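PDB 6HOX: binding domain (Hc) of Paraclostridial Mosquitocidal Protein 1 from Paraclostridium bifermentans, which serves as the receptor-binding part of a botulinum-like neurotoxin that targets Anopheles mosquitoes, directing the toxin to host nerve cells. Local coordinates for residues S155-Y160 and A269-P274; S163-H168 and D379-Q384; D251-P256 and Y306-G311; Y263-Q268 and G394-A399. All blocks are in the same frame, centred on the assembly; numbering follows the deposited sequence.

Contacts 1 and 2 join the concanavalin-like N-terminal subdomain to the beta-trefoil C-terminal subdomain; contacts 3 and 4 lie within the trefoil. The centres of contacts 1, 2 and 3 are each about 11 Å from one another. R167 of contact 2 links its strand to contact 1: its NH2 lies 2.7 Å from F156 O and 2.8 Å from Y160 O. Contact 2 reaches contact 3 through W166, with NE1 2.8 Å from E255 OE2 and N 2.9 Å from W253 O. Contacts 1 and 3 pack at F156 and F252. Contact 4 lies farther out in the trefoil, its centre about 14 Å from those of contacts 1 and 3; I266 meets L307 of contact 3.

Contact 1: residues S155-Y160 and A269-P274; sequences SFIDKY and AILGGP
At the seam between the lectin-like N-terminal half and the beta-trefoil half, I157 and L271 meet tip to tip, each carried by a loop. The touch is close: L271 CD1 lies 3.5 Å from I157 CG1, tighter than usual for two carbons, and 3.6 Å from I157 CD1. The second methyl of the leucine, CD2, stands farther off, 4.1 Å from I157 CD1. In I157 the CG1 branch sits beside the backbone N and anti to the carbonyl carbon (chi1 -73°), which turns the longer arm, rather than CG2, onto the leucine. F156 adds a looser contact from the same loop, its CE2 4.3 Å from L271 CD1, and its ring stacks on F152. The backbone on both sides is tightly curled. S155 O accepts from K159 N (3.0 Å) and Y160 N (2.9 Å), closing the loop that follows helix 152-155. Across the seam, a type I turn from I270 to G273, with G273 N bonded to I270 O, carries L271 at its second position. Y436 of strand 435-438 touches both I157 and L271. This is apolar loop-to-loop packing at the interface of the two subdomains that make up a clostridial neurotoxin binding domain.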
loop_
_atom_site.group_PDB
_atom_site.type_symbol
_atom_site.label_atom_id
_atom_site.label_comp_id
_atom_site.label_asym_id
_atom_site.label_seq_id
_atom_site.Cartn_x
_atom_site.Cartn_y
_atom_site.Cartn_z
ATOM N N SER A 155 1.206 11.734 7.078
ATOM C CA SER A 155 1.142 10.252 7.104
ATOM C C SER A 155 0.834 9.654 5.725
ATOM O O SER A 155 0.656 8.438 5.645
ATOM C CB SER A 155 0.109 9.765 8.107
ATOM O OG SER A 155 0.625 9.797 9.435
ATOM N N PHE A 156 0.761 10.475 4.667
ATOM C CA PHE A 156 0.282 9.985 3.346
ATOM C C PHE A 156 0.941 8.645 2.992
ATOM O O PHE A 156 0.266 7.660 2.716
ATOM C CB PHE A 156 0.511 11.011 2.234
ATOM C CG PHE A 156 0.459 10.451 0.835
ATOM C CD1 PHE A 156 -0.571 9.613 0.437
ATOM C CD2 PHE A 156 1.427 10.788 -0.099
ATOM C CE1 PHE A 156 -0.611 9.092 -0.850
ATOM C CE2 PHE A 156 1.377 10.280 -1.391
ATOM C CZ PHE A 156 0.360 9.426 -1.763
ATOM N N ILE A 157 2.269 8.607 3.029
ATOM C CA ILE A 157 3.000 7.509 2.455
ATOM C C ILE A 157 2.877 6.248 3.322
ATOM O O ILE A 157 2.618 5.161 2.781
ATOM C CB ILE A 157 4.465 7.915 2.193
ATOM C CG1 ILE A 157 4.548 8.864 0.997
ATOM C CG2 ILE A 157 5.336 6.695 1.977
ATOM C CD1 ILE A 157 4.019 8.254 -0.293
ATOM N N ASP A 158 3.062 6.381 4.640
ATOM C CA ASP A 158 3.319 5.208 5.464
ATOM C C ASP A 158 2.037 4.664 6.108
ATOM O O ASP A 158 1.998 3.475 6.386
ATOM C CB ASP A 158 4.431 5.459 6.493
ATOM C CG ASP A 158 4.171 6.617 7.432
ATOM O OD1 ASP A 158 3.230 7.383 7.160
ATOM O OD2 ASP A 158 4.922 6.750 8.427
ATOM N N LYS A 159 1.028 5.507 6.384
ATOM C CA LYS A 159 -0.096 5.032 7.228
ATOM C C LYS A 159 -1.488 5.571 6.864
ATOM O O LYS A 159 -2.447 4.894 7.180
ATOM C CB LYS A 159 0.220 5.289 8.701
ATOM C CG LYS A 159 1.039 4.168 9.315
ATOM C CD LYS A 159 1.298 4.303 10.777
ATOM C CE LYS A 159 2.083 3.118 11.304
ATOM N NZ LYS A 159 3.470 3.124 10.794
ATOM N N TYR A 160 -1.620 6.739 6.226
ATOM C CA TYR A 160 -2.946 7.337 5.991
ATOM C C TYR A 160 -3.832 6.345 5.216
ATOM O O TYR A 160 -3.376 5.714 4.260
ATOM C CB TYR A 160 -2.769 8.665 5.253
ATOM C CG TYR A 160 -4.022 9.478 5.098
ATOM C CD1 TYR A 160 -4.429 10.345 6.096
ATOM C CD2 TYR A 160 -4.805 9.371 3.965
ATOM C CE1 TYR A 160 -5.579 11.102 5.959
ATOM C CE2 TYR A 160 -5.954 10.124 3.808
ATOM C CZ TYR A 160 -6.344 10.988 4.814
ATOM O OH TYR A 160 -7.481 11.716 4.660
ATOM N N ALA A 269 12.075 11.235 -2.550
ATOM C CA ALA A 269 12.338 12.557 -2.005
ATOM C C ALA A 269 11.424 13.613 -2.643
ATOM O O ALA A 269 11.220 14.631 -2.042
ATOM C CB ALA A 269 13.806 12.913 -2.155
ATOM N N ILE A 270 10.872 13.357 -3.837
ATOM C CA ILE A 270 9.991 14.305 -4.535
ATOM C C ILE A 270 8.851 13.525 -5.169
ATOM O O ILE A 270 8.896 13.213 -6.356
ATOM C CB ILE A 270 10.743 15.110 -5.616
ATOM C CG1 ILE A 270 11.997 15.776 -5.060
ATOM C CG2 ILE A 270 9.841 16.134 -6.284
ATOM C CD1 ILE A 270 13.226 14.929 -5.238
ATOM N N LEU A 271 7.823 13.239 -4.371
ATOM C CA LEU A 271 6.748 12.346 -4.793
ATOM C C LEU A 271 5.996 12.913 -6.002
ATOM O O LEU A 271 5.648 12.168 -6.906
ATOM C CB LEU A 271 5.805 12.127 -3.611
ATOM C CG LEU A 271 6.404 11.299 -2.479
ATOM C CD1 LEU A 271 5.499 11.344 -1.259
ATOM C CD2 LEU A 271 6.643 9.869 -2.936
ATOM N N GLY A 272 5.792 14.237 -6.013
ATOM C CA GLY A 272 5.070 14.935 -7.075
ATOM C C GLY A 272 5.959 15.410 -8.219
ATOM O O GLY A 272 5.483 16.100 -9.142
ATOM N N GLY A 273 7.240 15.028 -8.200
ATOM C CA GLY A 273 8.197 15.411 -9.263
ATOM C C GLY A 273 8.135 14.439 -10.439
ATOM O O GLY A 273 8.430 13.264 -10.283
ATOM N N PRO A 274 7.725 14.873 -11.651
ATOM C CA PRO A 274 7.632 13.960 -12.793
ATOM C C PRO A 274 9.004 13.635 -13.409
ATOM O O PRO A 274 9.822 14.530 -13.569
ATOM C CB PRO A 274 6.771 14.763 -13.783
ATOM C CG PRO A 274 7.132 16.207 -13.501
ATOM C CD PRO A 274 7.344 16.254 -11.997
#

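Contact 2: residues S163-H168 and D379-Q384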
loop_
_atom_site.group_PDB
_atom_site.type_symbol
_atom_site.label_atom_id
_atom_site.label_comp_id
_atom_site.label_asym_id
_atom_site.label_seq_id
_atom_site.Cartn_x
_atom_site.Cartn_y
_atom_site.Cartn_z
ATOM N N SER A 163 -5.665 6.635 0.860
ATOM C CA SER A 163 -4.419 6.887 0.145
ATOM C C SER A 163 -4.336 6.074 -1.156
ATOM O O SER A 163 -3.424 6.314 -1.978
ATOM C CB SER A 163 -3.277 6.500 1.026
ATOM O OG SER A 163 -3.340 5.117 1.313
ATOM N N ASN A 164 -5.213 5.069 -1.286
ATOM C CA ASN A 164 -5.194 4.049 -2.340
ATOM C C ASN A 164 -4.002 3.093 -2.211
ATOM O O ASN A 164 -3.740 2.306 -3.143
ATOM C CB ASN A 164 -5.194 4.637 -3.748
ATOM C CG ASN A 164 -5.806 3.698 -4.764
ATOM O OD1 ASN A 164 -6.761 2.994 -4.453
ATOM N ND2 ASN A 164 -5.261 3.676 -5.973
ATOM N N ILE A 165 -3.322 3.107 -1.060
ATOM C CA ILE A 165 -2.204 2.204 -0.771
ATOM C C ILE A 165 -2.708 1.084 0.146
ATOM O O ILE A 165 -3.439 1.332 1.084
ATOM C CB ILE A 165 -1.019 2.973 -0.152
ATOM C CG1 ILE A 165 -0.522 4.090 -1.066
ATOM C CG2 ILE A 165 0.120 2.026 0.216
ATOM C CD1 ILE A 165 0.308 5.130 -0.368
ATOM N N TRP A 166 -2.291 -0.155 -0.129
ATOM C CA TRP A 166 -2.625 -1.320 0.737
ATOM C C TRP A 166 -2.102 -1.103 2.162
ATOM O O TRP A 166 -0.902 -0.914 2.351
ATOM C CB TRP A 166 -2.053 -2.613 0.150
ATOM C CG TRP A 166 -2.883 -3.192 -0.955
ATOM C CD1 TRP A 166 -2.625 -3.174 -2.294
ATOM C CD2 TRP A 166 -4.112 -3.923 -0.792
ATOM N NE1 TRP A 166 -3.608 -3.840 -2.972
ATOM C CE2 TRP A 166 -4.531 -4.317 -2.077
ATOM C CE3 TRP A 166 -4.886 -4.292 0.315
ATOM C CZ2 TRP A 166 -5.701 -5.042 -2.288
ATOM C CZ3 TRP A 166 -6.045 -5.015 0.106
ATOM C CH2 TRP A 166 -6.447 -5.380 -1.180
ATOM N N ARG A 167 -3.011 -1.160 3.139
ATOM C CA ARG A 167 -2.704 -1.035 4.559
ATOM C C ARG A 167 -3.164 -2.300 5.292
ATOM O O ARG A 167 -4.243 -2.830 5.016
ATOM C CB ARG A 167 -3.452 0.138 5.202
ATOM C CG ARG A 167 -3.231 1.495 4.554
ATOM C CD ARG A 167 -1.786 1.944 4.544
ATOM N NE ARG A 167 -1.719 3.353 4.182
ATOM C CZ ARG A 167 -0.674 3.987 3.649
ATOM N NH1 ARG A 167 0.481 3.368 3.428
ATOM N NH2 ARG A 167 -0.817 5.268 3.342
ATOM N N HIS A 168 -2.357 -2.750 6.253
ATOM C CA HIS A 168 -2.708 -3.890 7.056
ATOM C C HIS A 168 -3.167 -3.368 8.403
ATOM O O HIS A 168 -2.427 -2.623 9.050
ATOM C CB HIS A 168 -1.556 -4.880 7.230
ATOM C CG HIS A 168 -2.011 -6.120 7.919
ATOM N ND1 HIS A 168 -1.847 -6.312 9.267
ATOM C CD2 HIS A 168 -2.690 -7.195 7.467
ATOM C CE1 HIS A 168 -2.388 -7.465 9.617
ATOM N NE2 HIS A 168 -2.937 -8.011 8.539
ATOM N N ASP A 379 8.726 -5.542 3.231
ATOM C CA ASP A 379 7.452 -4.871 3.336
ATOM C C ASP A 379 7.472 -3.477 2.686
ATOM O O ASP A 379 6.417 -2.885 2.494
ATOM C CB ASP A 379 7.018 -4.762 4.800
ATOM C CG ASP A 379 8.078 -4.110 5.663
ATOM O OD1 ASP A 379 9.140 -4.729 5.847
ATOM O OD2 ASP A 379 7.862 -2.963 6.065
ATOM N N LYS A 380 8.656 -2.921 2.389
ATOM C CA LYS A 380 8.741 -1.574 1.779
ATOM C C LYS A 380 8.165 -1.595 0.356
ATOM O O LYS A 380 8.312 -2.566 -0.384
ATOM C CB LYS A 380 10.191 -1.090 1.843
ATOM C CG LYS A 380 10.741 -1.021 3.257
ATOM C CD LYS A 380 9.817 -0.255 4.175
ATOM C CE LYS A 380 10.468 0.262 5.446
ATOM N NZ LYS A 380 11.317 -0.784 6.059
ATOM N N TYR A 381 7.448 -0.526 -0.005
ATOM C CA TYR A 381 6.789 -0.439 -1.300
ATOM C C TYR A 381 7.655 0.336 -2.296
ATOM O O TYR A 381 7.166 0.741 -3.333
ATOM C CB TYR A 381 5.423 0.235 -1.175
ATOM C CG TYR A 381 4.386 -0.573 -0.439
ATOM C CD1 TYR A 381 4.631 -1.872 -0.006
ATOM C CD2 TYR A 381 3.147 -0.032 -0.155
ATOM C CE1 TYR A 381 3.691 -2.597 0.714
ATOM C CE2 TYR A 381 2.193 -0.752 0.551
ATOM C CZ TYR A 381 2.457 -2.043 0.975
ATOM O OH TYR A 381 1.514 -2.766 1.662
ATOM N N TYR A 382 8.921 0.562 -1.937
ATOM C CA TYR A 382 9.925 1.157 -2.809
ATOM C C TYR A 382 11.083 0.166 -2.935
ATOM O O TYR A 382 11.132 -0.826 -2.207
ATOM C CB TYR A 382 10.399 2.490 -2.234
ATOM C CG TYR A 382 10.809 2.439 -0.782
ATOM C CD1 TYR A 382 12.057 1.970 -0.393
ATOM C CD2 TYR A 382 9.938 2.851 0.217
ATOM C CE1 TYR A 382 12.428 1.920 0.945
ATOM C CE2 TYR A 382 10.299 2.819 1.556
ATOM C CZ TYR A 382 11.539 2.343 1.925
ATOM O OH TYR A 382 11.877 2.311 3.252
ATOM N N CYS A 383 12.004 0.430 -3.870
ATOM C CA CYS A 383 13.238 -0.327 -3.939
ATOM C C CYS A 383 14.420 0.625 -4.134
ATOM O O CYS A 383 14.244 1.821 -4.285
ATOM C CB CYS A 383 13.165 -1.354 -5.062
ATOM S SG CYS A 383 13.150 -0.616 -6.710
ATOM N N GLN A 384 15.621 0.057 -4.158
ATOM C CA GLN A 384 16.803 0.781 -4.576
ATOM C C GLN A 384 17.303 0.143 -5.873
ATOM O O GLN A 384 16.904 -0.973 -6.223
ATOM C CB GLN A 384 17.861 0.788 -3.479
ATOM C CG GLN A 384 17.335 1.265 -2.132
ATOM C CD GLN A 384 16.629 0.153 -1.401
ATOM O OE1 GLN A 384 17.063 -0.998 -1.449
ATOM N NE2 GLN A 384 15.540 0.483 -0.715
#
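Most unusual here is that a single side chain of the 379-384 loop, Y381, makes the whole contact, meeting I165 and W166 with one edge of its ring. W166 O and I165 CG2 both lie in the ring plane at this edge. Y381 OH lies 3.1 Å from W166 O, a distance that would suit a hydrogen bond. W166 CB is 3.9 Å from the same OH. Farther back along the ring, I165 CG2 packs 3.5 Å from Y381 CE2 and 3.7 Å from Y381 CD2. With I165 CG1 beside the backbone N (chi1 -58°), CG2 stands anti to that N and is the branch turned to the tyrosine. On another side of the isoleucine, I165 CB rests 3.8 Å above one face of the R167 guanidinium, offset toward its rim. The approach to I165 is shaped by an ST turn: S163 OG accepts from I165 N at 3.1 Å with an angle of 157°, and also bonds to Y160 O. W94 of strand 89-96, the antiparallel neighbour of strand 167-174, touches both W166 and Y381. Beyond the contact, H168 and D379 each pack on F240 of helix 233-241, while C383 shares a backbone bond with W435 of strand 435-438, so the contact lies between the N-terminal strands, that helix and the trefoil.

Contact 3: residues D251-P256 and Y306-G311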
loop_
_atom_site.group_PDB
_atom_site.type_symbol
_atom_site.label_atom_id
_atom_site.label_comp_id
_atom_site.label_asym_id
_atom_site.label_seq_id
_atom_site.Cartn_x
_atom_site.Cartn_y
_atom_site.Cartn_z
ATOM N N ASP A 251 5.185 -2.497 -6.051
ATOM C CA ASP A 251 4.865 -1.197 -6.580
ATOM C C ASP A 251 4.392 -0.279 -5.446
ATOM O O ASP A 251 4.280 -0.678 -4.293
ATOM C CB ASP A 251 3.879 -1.281 -7.750
ATOM C CG ASP A 251 2.456 -1.685 -7.412
ATOM O OD1 ASP A 251 2.052 -1.545 -6.233
ATOM O OD2 ASP A 251 1.754 -2.125 -8.350
ATOM N N PHE A 252 4.170 0.982 -5.814
ATOM C CA PHE A 252 3.822 2.074 -4.943
ATOM C C PHE A 252 2.572 1.753 -4.103
ATOM O O PHE A 252 2.463 2.231 -2.948
ATOM C CB PHE A 252 3.590 3.311 -5.813
ATOM C CG PHE A 252 3.245 4.555 -5.041
ATOM C CD1 PHE A 252 4.252 5.348 -4.503
ATOM C CD2 PHE A 252 1.928 4.906 -4.826
ATOM C CE1 PHE A 252 3.942 6.489 -3.787
ATOM C CE2 PHE A 252 1.616 6.045 -4.104
ATOM C CZ PHE A 252 2.619 6.841 -3.601
ATOM N N TRP A 253 1.639 0.983 -4.689
ATOM C CA TRP A 253 0.380 0.641 -4.066
ATOM C C TRP A 253 0.528 -0.527 -3.083
ATOM O O TRP A 253 -0.407 -0.766 -2.297
ATOM C CB TRP A 253 -0.674 0.293 -5.118
ATOM C CG TRP A 253 -0.872 1.290 -6.218
ATOM C CD1 TRP A 253 -0.789 1.026 -7.555
ATOM C CD2 TRP A 253 -1.229 2.681 -6.098
ATOM N NE1 TRP A 253 -1.080 2.148 -8.278
ATOM C CE2 TRP A 253 -1.360 3.181 -7.417
ATOM C CE3 TRP A 253 -1.487 3.540 -5.024
ATOM C CZ2 TRP A 253 -1.685 4.513 -7.686
ATOM C CZ3 TRP A 253 -1.799 4.863 -5.289
ATOM C CH2 TRP A 253 -1.903 5.336 -6.602
ATOM N N GLY A 254 1.634 -1.288 -3.178
ATOM C CA GLY A 254 1.867 -2.477 -2.344
ATOM C C GLY A 254 1.562 -3.802 -3.042
ATOM O O GLY A 254 1.540 -4.860 -2.372
ATOM N N GLU A 255 1.358 -3.749 -4.367
ATOM C CA GLU A 255 1.121 -4.919 -5.216
ATOM C C GLU A 255 2.434 -5.376 -5.842
ATOM O O GLU A 255 3.417 -4.646 -5.849
ATOM C CB GLU A 255 0.030 -4.599 -6.235
ATOM C CG GLU A 255 -1.233 -4.113 -5.541
ATOM C CD GLU A 255 -2.512 -4.286 -6.335
ATOM O OE1 GLU A 255 -2.449 -4.273 -7.576
ATOM O OE2 GLU A 255 -3.569 -4.412 -5.700
ATOM N N PRO A 256 2.537 -6.649 -6.273
ATOM C CA PRO A 256 3.798 -7.161 -6.808
ATOM C C PRO A 256 4.294 -6.320 -7.996
ATOM O O PRO A 256 3.508 -5.934 -8.852
ATOM C CB PRO A 256 3.453 -8.597 -7.206
ATOM C CG PRO A 256 2.296 -8.956 -6.294
ATOM C CD PRO A 256 1.487 -7.680 -6.201
ATOM N N TYR A 306 0.861 14.960 -7.793
ATOM C CA TYR A 306 0.543 14.288 -9.025
ATOM C C TYR A 306 1.437 13.048 -9.152
ATOM O O TYR A 306 2.630 13.124 -8.872
ATOM C CB TYR A 306 0.777 15.206 -10.232
ATOM C CG TYR A 306 -0.318 16.204 -10.492
ATOM C CD1 TYR A 306 -1.427 15.858 -11.238
ATOM C CD2 TYR A 306 -0.234 17.500 -9.999
ATOM C CE1 TYR A 306 -2.443 16.769 -11.470
ATOM C CE2 TYR A 306 -1.231 18.429 -10.236
ATOM C CZ TYR A 306 -2.342 18.060 -10.973
ATOM O OH TYR A 306 -3.348 18.956 -11.191
ATOM N N LEU A 307 0.856 11.932 -9.607
ATOM C CA LEU A 307 1.615 10.711 -9.908
ATOM C C LEU A 307 1.615 10.416 -11.408
ATOM O O LEU A 307 2.554 9.789 -11.894
ATOM C CB LEU A 307 1.004 9.509 -9.176
ATOM C CG LEU A 307 0.869 9.627 -7.659
ATOM C CD1 LEU A 307 0.263 8.362 -7.096
ATOM C CD2 LEU A 307 2.197 9.917 -7.001
ATOM N N TYR A 308 0.537 10.786 -12.114
ATOM C CA TYR A 308 0.353 10.406 -13.524
ATOM C C TYR A 308 0.788 11.549 -14.472
ATOM O O TYR A 308 1.250 11.282 -15.590
ATOM C CB TYR A 308 -1.103 10.033 -13.822
ATOM C CG TYR A 308 -1.817 9.063 -12.898
ATOM C CD1 TYR A 308 -1.161 8.077 -12.172
ATOM C CD2 TYR A 308 -3.201 9.104 -12.802
ATOM C CE1 TYR A 308 -1.856 7.198 -11.343
ATOM C CE2 TYR A 308 -3.909 8.227 -11.996
ATOM C CZ TYR A 308 -3.239 7.256 -11.273
ATOM O OH TYR A 308 -3.964 6.404 -10.491
ATOM N N HIS A 309 0.580 12.808 -14.052
ATOM C CA HIS A 309 0.928 14.046 -14.808
ATOM C C HIS A 309 0.343 14.008 -16.226
ATOM O O HIS A 309 1.046 14.265 -17.206
ATOM C CB HIS A 309 2.446 14.264 -14.849
ATOM C CG HIS A 309 3.097 14.222 -13.506
ATOM N ND1 HIS A 309 3.105 15.302 -12.660
ATOM C CD2 HIS A 309 3.716 13.213 -12.846
ATOM C CE1 HIS A 309 3.737 14.980 -11.551
ATOM N NE2 HIS A 309 4.113 13.695 -11.636
ATOM N N LYS A 310 -0.949 13.690 -16.329
ATOM C CA LYS A 310 -1.610 13.575 -17.628
ATOM C C LYS A 310 -1.584 14.938 -18.328
ATOM O O LYS A 310 -1.671 15.979 -17.691
ATOM C CB LYS A 310 -3.018 13.007 -17.444
ATOM C CG LYS A 310 -3.024 11.593 -16.882
ATOM C CD LYS A 310 -4.278 10.805 -17.168
ATOM C CE LYS A 310 -3.995 9.356 -17.505
ATOM N NZ LYS A 310 -5.251 8.613 -17.768
ATOM N N GLY A 311 -1.401 14.906 -19.648
ATOM C CA GLY A 311 -1.186 16.102 -20.448
ATOM C C GLY A 311 0.202 16.706 -20.266
ATOM O O GLY A 311 0.339 17.925 -20.308
#
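L307 points its CD1 methyl at two aromatic rings, F252 and W253, which belong to a type I turn (D251 to G254) in the C-terminal beta-trefoil subdomain. The apolar contacts are W253 CH2 to L307 CD1 at 3.8 Å and F252 CE2 to L307 CD1 at 4.0 Å; the leucine faces both rings from the other segment. Beside them F252 CD2 lies 3.6 Å above one face of the W253 indole, toward its rim. V438 of strand 435-438 touches F252, W253 and L307 alike. A hydroxyl-to-ring contact comes from Y308, whose side chain crosses W253 at about a right angle, OH 4.1 Å from W253 CZ2. The polar ends bond elsewhere: W253 NE1 to S439 O, and Y308 OH to both W444 O and D441 N. Polar bonds in and just after the turn hold the 251-255 backbone: G254 N meets D251 O at 2.9 Å, D251 N meets E255 O, and E255 N reaches D251 OD1 at 3.0 Å and 151°, approaching from 49° above the carboxylate plane.

Contact 4: residues Y263-Q268 and G394-A399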
loop_
_atom_site.group_PDB
_atom_site.type_symbol
_atom_site.label_atom_id
_atom_site.label_comp_id
_atom_site.label_asym_id
_atom_site.label_seq_id
_atom_site.Cartn_x
_atom_site.Cartn_y
_atom_site.Cartn_z
ATOM N N TYR A 263 4.884 1.998 -16.150
ATOM C CA TYR A 263 4.945 2.601 -14.835
ATOM C C TYR A 263 5.383 4.061 -14.961
ATOM O O TYR A 263 6.116 4.423 -15.866
ATOM C CB TYR A 263 5.965 1.903 -13.929
ATOM C CG TYR A 263 5.587 0.555 -13.371
ATOM C CD1 TYR A 263 4.408 0.358 -12.661
ATOM C CD2 TYR A 263 6.458 -0.516 -13.485
ATOM C CE1 TYR A 263 4.098 -0.880 -12.112
ATOM C CE2 TYR A 263 6.147 -1.768 -12.974
ATOM C CZ TYR A 263 4.972 -1.947 -12.264
ATOM O OH TYR A 263 4.679 -3.179 -11.760
ATOM N N TYR A 264 4.943 4.875 -14.001
ATOM C CA TYR A 264 5.612 6.110 -13.668
ATOM C C TYR A 264 6.662 5.800 -12.609
ATOM O O TYR A 264 6.399 5.071 -11.646
ATOM C CB TYR A 264 4.621 7.168 -13.167
ATOM C CG TYR A 264 3.482 7.411 -14.122
ATOM C CD1 TYR A 264 3.634 8.222 -15.234
ATOM C CD2 TYR A 264 2.253 6.806 -13.927
ATOM C CE1 TYR A 264 2.586 8.430 -16.118
ATOM C CE2 TYR A 264 1.196 6.999 -14.805
ATOM C CZ TYR A 264 1.366 7.806 -15.913
ATOM O OH TYR A 264 0.316 8.001 -16.771
ATOM N N MET A 265 7.841 6.383 -12.785
ATOM C CA MET A 265 8.947 6.137 -11.912
ATOM C C MET A 265 9.198 7.417 -11.128
ATOM O O MET A 265 9.339 8.487 -11.737
ATOM C CB MET A 265 10.184 5.727 -12.720
ATOM C CG MET A 265 11.394 5.428 -11.884
ATOM S SD MET A 265 12.741 4.894 -12.933
ATOM C CE MET A 265 13.939 4.457 -11.677
ATOM N N ILE A 266 9.216 7.278 -9.791
ATOM C CA ILE A 266 9.218 8.380 -8.835
ATOM C C ILE A 266 10.319 8.178 -7.789
ATOM O O ILE A 266 10.541 7.080 -7.279
ATOM C CB ILE A 266 7.838 8.483 -8.163
ATOM C CG1 ILE A 266 6.765 8.880 -9.178
ATOM C CG2 ILE A 266 7.891 9.422 -6.968
ATOM C CD1 ILE A 266 5.348 8.709 -8.682
ATOM N N ASN A 267 10.969 9.285 -7.436
ATOM C CA ASN A 267 11.946 9.315 -6.380
ATOM C C ASN A 267 11.240 9.688 -5.083
ATOM O O ASN A 267 10.449 10.619 -5.064
ATOM C CB ASN A 267 13.068 10.315 -6.648
ATOM C CG ASN A 267 14.187 10.172 -5.642
ATOM O OD1 ASN A 267 14.133 10.745 -4.559
ATOM N ND2 ASN A 267 15.197 9.393 -5.983
ATOM N N GLN A 268 11.558 8.960 -4.006
ATOM C CA GLN A 268 10.842 9.115 -2.751
ATOM C C GLN A 268 10.972 10.553 -2.233
ATOM O O GLN A 268 10.071 11.040 -1.576
ATOM C CB GLN A 268 11.318 8.099 -1.718
ATOM C CG GLN A 268 10.575 8.198 -0.391
ATOM C CD GLN A 268 11.047 7.131 0.554
ATOM O OE1 GLN A 268 12.184 7.157 1.022
ATOM N NE2 GLN A 268 10.208 6.127 0.759
ATOM N N GLY A 394 27.470 2.351 -8.112
ATOM C CA GLY A 394 26.750 3.180 -7.135
ATOM C C GLY A 394 25.288 2.787 -6.993
ATOM O O GLY A 394 24.830 1.830 -7.587
ATOM N N LEU A 395 24.573 3.543 -6.157
ATOM C CA LEU A 395 23.125 3.464 -6.067
ATOM C C LEU A 395 22.558 4.632 -6.863
ATOM O O LEU A 395 23.088 5.755 -6.818
ATOM C CB LEU A 395 22.658 3.541 -4.608
ATOM C CG LEU A 395 23.076 2.380 -3.713
ATOM C CD1 LEU A 395 22.622 2.596 -2.269
ATOM C CD2 LEU A 395 22.531 1.066 -4.234
ATOM N N LEU A 396 21.491 4.345 -7.601
ATOM C CA LEU A 396 20.814 5.361 -8.365
ATOM C C LEU A 396 20.192 6.364 -7.389
ATOM O O LEU A 396 19.469 5.989 -6.445
ATOM C CB LEU A 396 19.756 4.716 -9.254
ATOM C CG LEU A 396 18.993 5.701 -10.135
ATOM C CD1 LEU A 396 19.891 6.219 -11.257
ATOM C CD2 LEU A 396 17.741 5.061 -10.682
ATOM N N SER A 397 20.513 7.636 -7.617
ATOM C CA SER A 397 20.002 8.727 -6.832
ATOM C C SER A 397 19.748 9.944 -7.738
ATOM O O SER A 397 19.879 9.863 -8.957
ATOM C CB SER A 397 20.932 9.047 -5.704
ATOM O OG SER A 397 20.260 9.825 -4.724
ATOM N N ILE A 398 19.299 11.036 -7.120
ATOM C CA ILE A 398 19.120 12.328 -7.763
ATOM C C ILE A 398 20.196 13.250 -7.200
ATOM O O ILE A 398 20.492 13.177 -6.006
ATOM C CB ILE A 398 17.702 12.897 -7.555
ATOM C CG1 ILE A 398 17.247 12.793 -6.097
ATOM C CG2 ILE A 398 16.723 12.223 -8.503
ATOM C CD1 ILE A 398 16.034 13.623 -5.764
ATOM N N ALA A 399 20.806 14.048 -8.087
ATOM C CA ALA A 399 21.955 14.892 -7.742
ATOM C C ALA A 399 21.459 16.171 -7.054
ATOM O O ALA A 399 20.818 17.009 -7.707
ATOM C CB ALA A 399 22.762 15.185 -8.983
#
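M265 and L396 meet end to end from two strands of the beta-trefoil, 263-267 and 394-398, whose touching parts run 66° apart and share no hydrogen bond. Their end methyls make the touch, M265 CE being 4.0 Å from L396 CD2. The methionine has CG anti to the backbone N (chi1 -179°) and the chain straight beyond it, an extended shape that carries CE out to the leucine. I385 of strand 384-388 packs against both residues, and L412 of strand 409-415 lies on the leucine. Two residues on, N267 and I398 face each other across the gap between the strands, an amide against a branched aliphatic chain. I398 CG1 lies 4.0 Å from both N267 OD1 and N267 ND2, while CD1 leans to the oxygen and CG2 to the nitrogen, I398 CG2 being 4.1 Å from N267 ND2. The isoleucine's CG1 sits between its backbone N and carbonyl carbon (chi1 47°), which turns CG1 and CD1 onto the asparagine amide. That amide is fixed from outside this pair: OD1 accepts from A269 N, two residues on, as in an Asx turn, and ND2 bonds to K432 O, while W435 of strand 435-438 packs on M265 and N267 and donates its NE1 hydrogen to L396 O. The closest approach of the whole contact is I398 CD1 to N267 OD1, 3.7 Å.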